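Local coordinates for YrbA (Sinorhizobium meliloti, PDB 5NFK), which is a BolA-like protein that binds nickel in this crystal and, like its relatives, probably takes part in iron-dependent regulation or iron-sulfur cluster handling, at residues Y31-V36 with H65-Q70. Numbering follows the deposited sequence. Where two conformers were deposited one is given.
Sequences YAAEVV and HALALQ. With NI (nickel (II) ion), chain B.
The ring of Y31 presents its edge to A66, whose carbonyl O lies near the ring plane, 4.1 Å from Y31 CD1; A66 CB sits over one face of the H65 imidazole, shifted toward its rim, and a nickel-bound water lies at the imidazole edge. From Y31 onward, strand 31-36, central in the BolA-like sheet, pairs in parallel with edge strand 67-72, the connection carrying helices 45-56 and 63-66. Backbone donors and acceptors interleave: A68 N gives to Y31 O, A33 N to A68 O at 2.8 Å, Q70 N to A33 O and V35 N to Q70 O. The bonding starts at the end of helix 63-66, where Y31 N donates to A66 O (2.8 Å), and a water bridges Y31 O and H65 O. On the face bearing L67 and L69, A33 CB is flanked by L67 CD1 at 3.9 Å and L69 CD2 at 4.0 Å, while L69 also packs on helix 45-56. On the opposite face, which carries A32 and A68, E34, in the conformer given, lies side by side with Q70, whose CG is anti to the backbone N (172°); E34 OE2 and Q70 NE2 are 3.5 Å apart. Beyond the strands, nickel joins H65 to H30 and four waters, with H65 NE2 2.1 Å from the metal.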
loop_
_atom_site.group_PDB
_atom_site.type_symbol
_atom_site.label_atom_id
_atom_site.label_comp_id
_atom_site.label_asym_id
_atom_site.label_seq_id
_atom_site.Cartn_x
_atom_site.Cartn_y
_atom_site.Cartn_z
ATOM N N TYR A 31 8.721 0.422 -5.516
ATOM C CA TYR A 31 8.425 -0.478 -4.418
ATOM C C TYR A 31 7.309 -1.429 -4.816
ATOM O O TYR A 31 6.540 -1.173 -5.757
ATOM C CB TYR A 31 7.965 0.325 -3.186
ATOM C CG TYR A 31 9.027 1.234 -2.615
ATOM C CD1 TYR A 31 9.246 2.500 -3.136
ATOM C CD2 TYR A 31 9.799 0.850 -1.530
ATOM C CE1 TYR A 31 10.213 3.342 -2.622
ATOM C CE2 TYR A 31 10.778 1.712 -1.003
ATOM C CZ TYR A 31 10.968 2.954 -1.560
ATOM O OH TYR A 31 11.908 3.830 -1.067
ATOM N N ALA A 32 7.193 -2.521 -4.059
ATOM C CA ALA A 32 6.039 -3.413 -4.123
ATOM C C ALA A 32 5.529 -3.605 -2.709
ATOM O O ALA A 32 6.318 -3.773 -1.781
ATOM C CB ALA A 32 6.420 -4.749 -4.738
ATOM N N ALA A 33 4.207 -3.587 -2.549
ATOM C CA ALA A 33 3.574 -3.711 -1.249
ATOM C C ALA A 33 2.481 -4.725 -1.255
ATOM O O ALA A 33 1.670 -4.771 -2.185
ATOM C CB ALA A 33 2.993 -2.393 -0.810
ATOM N N GLU A 34 2.468 -5.546 -0.211
ATOM C CA GLU A 34 1.326 -6.379 0.097
ATOM C C GLU A 34 0.623 -5.765 1.279
ATOM O O GLU A 34 1.254 -5.422 2.277
ATOM C CB GLU A 34 1.722 -7.795 0.445
ATOM C CG GLU A 34 0.511 -8.616 0.843
ATOM C CD GLU A 34 0.817 -10.078 1.034
ATOM O OE1 GLU A 34 2.004 -10.434 1.172
ATOM O OE2 GLU A 34 -0.138 -10.876 1.037
ATOM N N VAL A 35 -0.689 -5.582 1.143
ATOM C CA VAL A 35 -1.497 -4.973 2.197
ATOM C C VAL A 35 -2.691 -5.884 2.455
ATOM O O VAL A 35 -3.444 -6.191 1.540
ATOM C CB VAL A 35 -1.972 -3.549 1.815
ATOM C CG1 VAL A 35 -2.696 -2.895 2.998
ATOM C CG2 VAL A 35 -0.803 -2.688 1.337
ATOM N N VAL A 36 -2.836 -6.293 3.720
ATOM C CA VAL A 36 -3.905 -7.185 4.146
ATOM C C VAL A 36 -4.736 -6.444 5.174
ATOM O O VAL A 36 -4.199 -5.973 6.178
ATOM C CB VAL A 36 -3.334 -8.476 4.764
ATOM C CG1 VAL A 36 -4.467 -9.392 5.219
ATOM C CG2 VAL A 36 -2.438 -9.181 3.746
ATOM N N HIS A 65 2.775 3.673 -10.864
ATOM C CA HIS A 65 3.813 2.723 -11.265
ATOM C C HIS A 65 4.820 2.428 -10.151
ATOM O O HIS A 65 5.464 1.375 -10.183
ATOM C CB HIS A 65 4.571 3.193 -12.523
ATOM C CG HIS A 65 5.587 4.276 -12.278
ATOM N ND1 HIS A 65 5.318 5.616 -12.425
ATOM C CD2 HIS A 65 6.895 4.199 -11.917
ATOM C CE1 HIS A 65 6.418 6.308 -12.150
ATOM N NE2 HIS A 65 7.393 5.476 -11.851
ATOM N N ALA A 66 5.004 3.363 -9.218
ATOM C CA ALA A 66 6.083 3.249 -8.239
ATOM C C ALA A 66 5.706 2.418 -7.023
ATOM O O ALA A 66 6.598 2.065 -6.259
ATOM C CB ALA A 66 6.563 4.621 -7.819
ATOM N N LEU A 67 4.428 2.109 -6.831
ATOM C CA LEU A 67 4.004 1.259 -5.728
ATOM C C LEU A 67 3.132 0.140 -6.309
ATOM O O LEU A 67 1.920 0.294 -6.473
ATOM C CB LEU A 67 3.225 2.056 -4.674
ATOM C CG LEU A 67 2.897 1.289 -3.401
ATOM C CD1 LEU A 67 4.154 0.864 -2.656
ATOM C CD2 LEU A 67 2.007 2.144 -2.511
ATOM N N ALA A 68 3.766 -0.991 -6.626
ATOM C CA ALA A 68 3.059 -2.141 -7.168
ATOM C C ALA A 68 2.340 -2.843 -6.023
ATOM O O ALA A 68 2.953 -3.108 -5.010
ATOM C CB ALA A 68 4.054 -3.081 -7.833
ATOM N N LEU A 69 1.055 -3.139 -6.175
ATOM C CA LEU A 69 0.218 -3.560 -5.057
ATOM C C LEU A 69 -0.320 -4.968 -5.196
ATOM O O LEU A 69 -0.748 -5.393 -6.269
ATOM C CB LEU A 69 -0.991 -2.626 -4.956
ATOM C CG LEU A 69 -0.674 -1.188 -4.532
ATOM C CD1 LEU A 69 -1.912 -0.317 -4.604
ATOM C CD2 LEU A 69 -0.079 -1.146 -3.128
ATOM N N GLN A 70 -0.392 -5.631 -4.051
ATOM C CA GLN A 70 -1.178 -6.844 -3.879
ATOM C C GLN A 70 -1.972 -6.669 -2.594
ATOM O O GLN A 70 -1.398 -6.417 -1.538
ATOM C CB GLN A 70 -0.280 -8.083 -3.796
ATOM C CG GLN A 70 -0.996 -9.371 -3.434
ATOM C CD GLN A 70 -0.059 -10.570 -3.426
ATOM O OE1 GLN A 70 0.783 -10.703 -4.293
ATOM N NE2 GLN A 70 -0.208 -11.439 -2.440
HETATM NI NI NI B . 9.391 5.904 -11.517
HETATM O O HOH W 1 6.956 -0.491 -8.614
HETATM O O HOH W 2 9.126 6.667 -9.587
HETATM O O HOH W 3 11.403 6.470 -11.372
HETATM O O HOH W 4 9.189 7.927 -12.092
HETATM O O HOH W 5 9.940 5.414 -13.478
#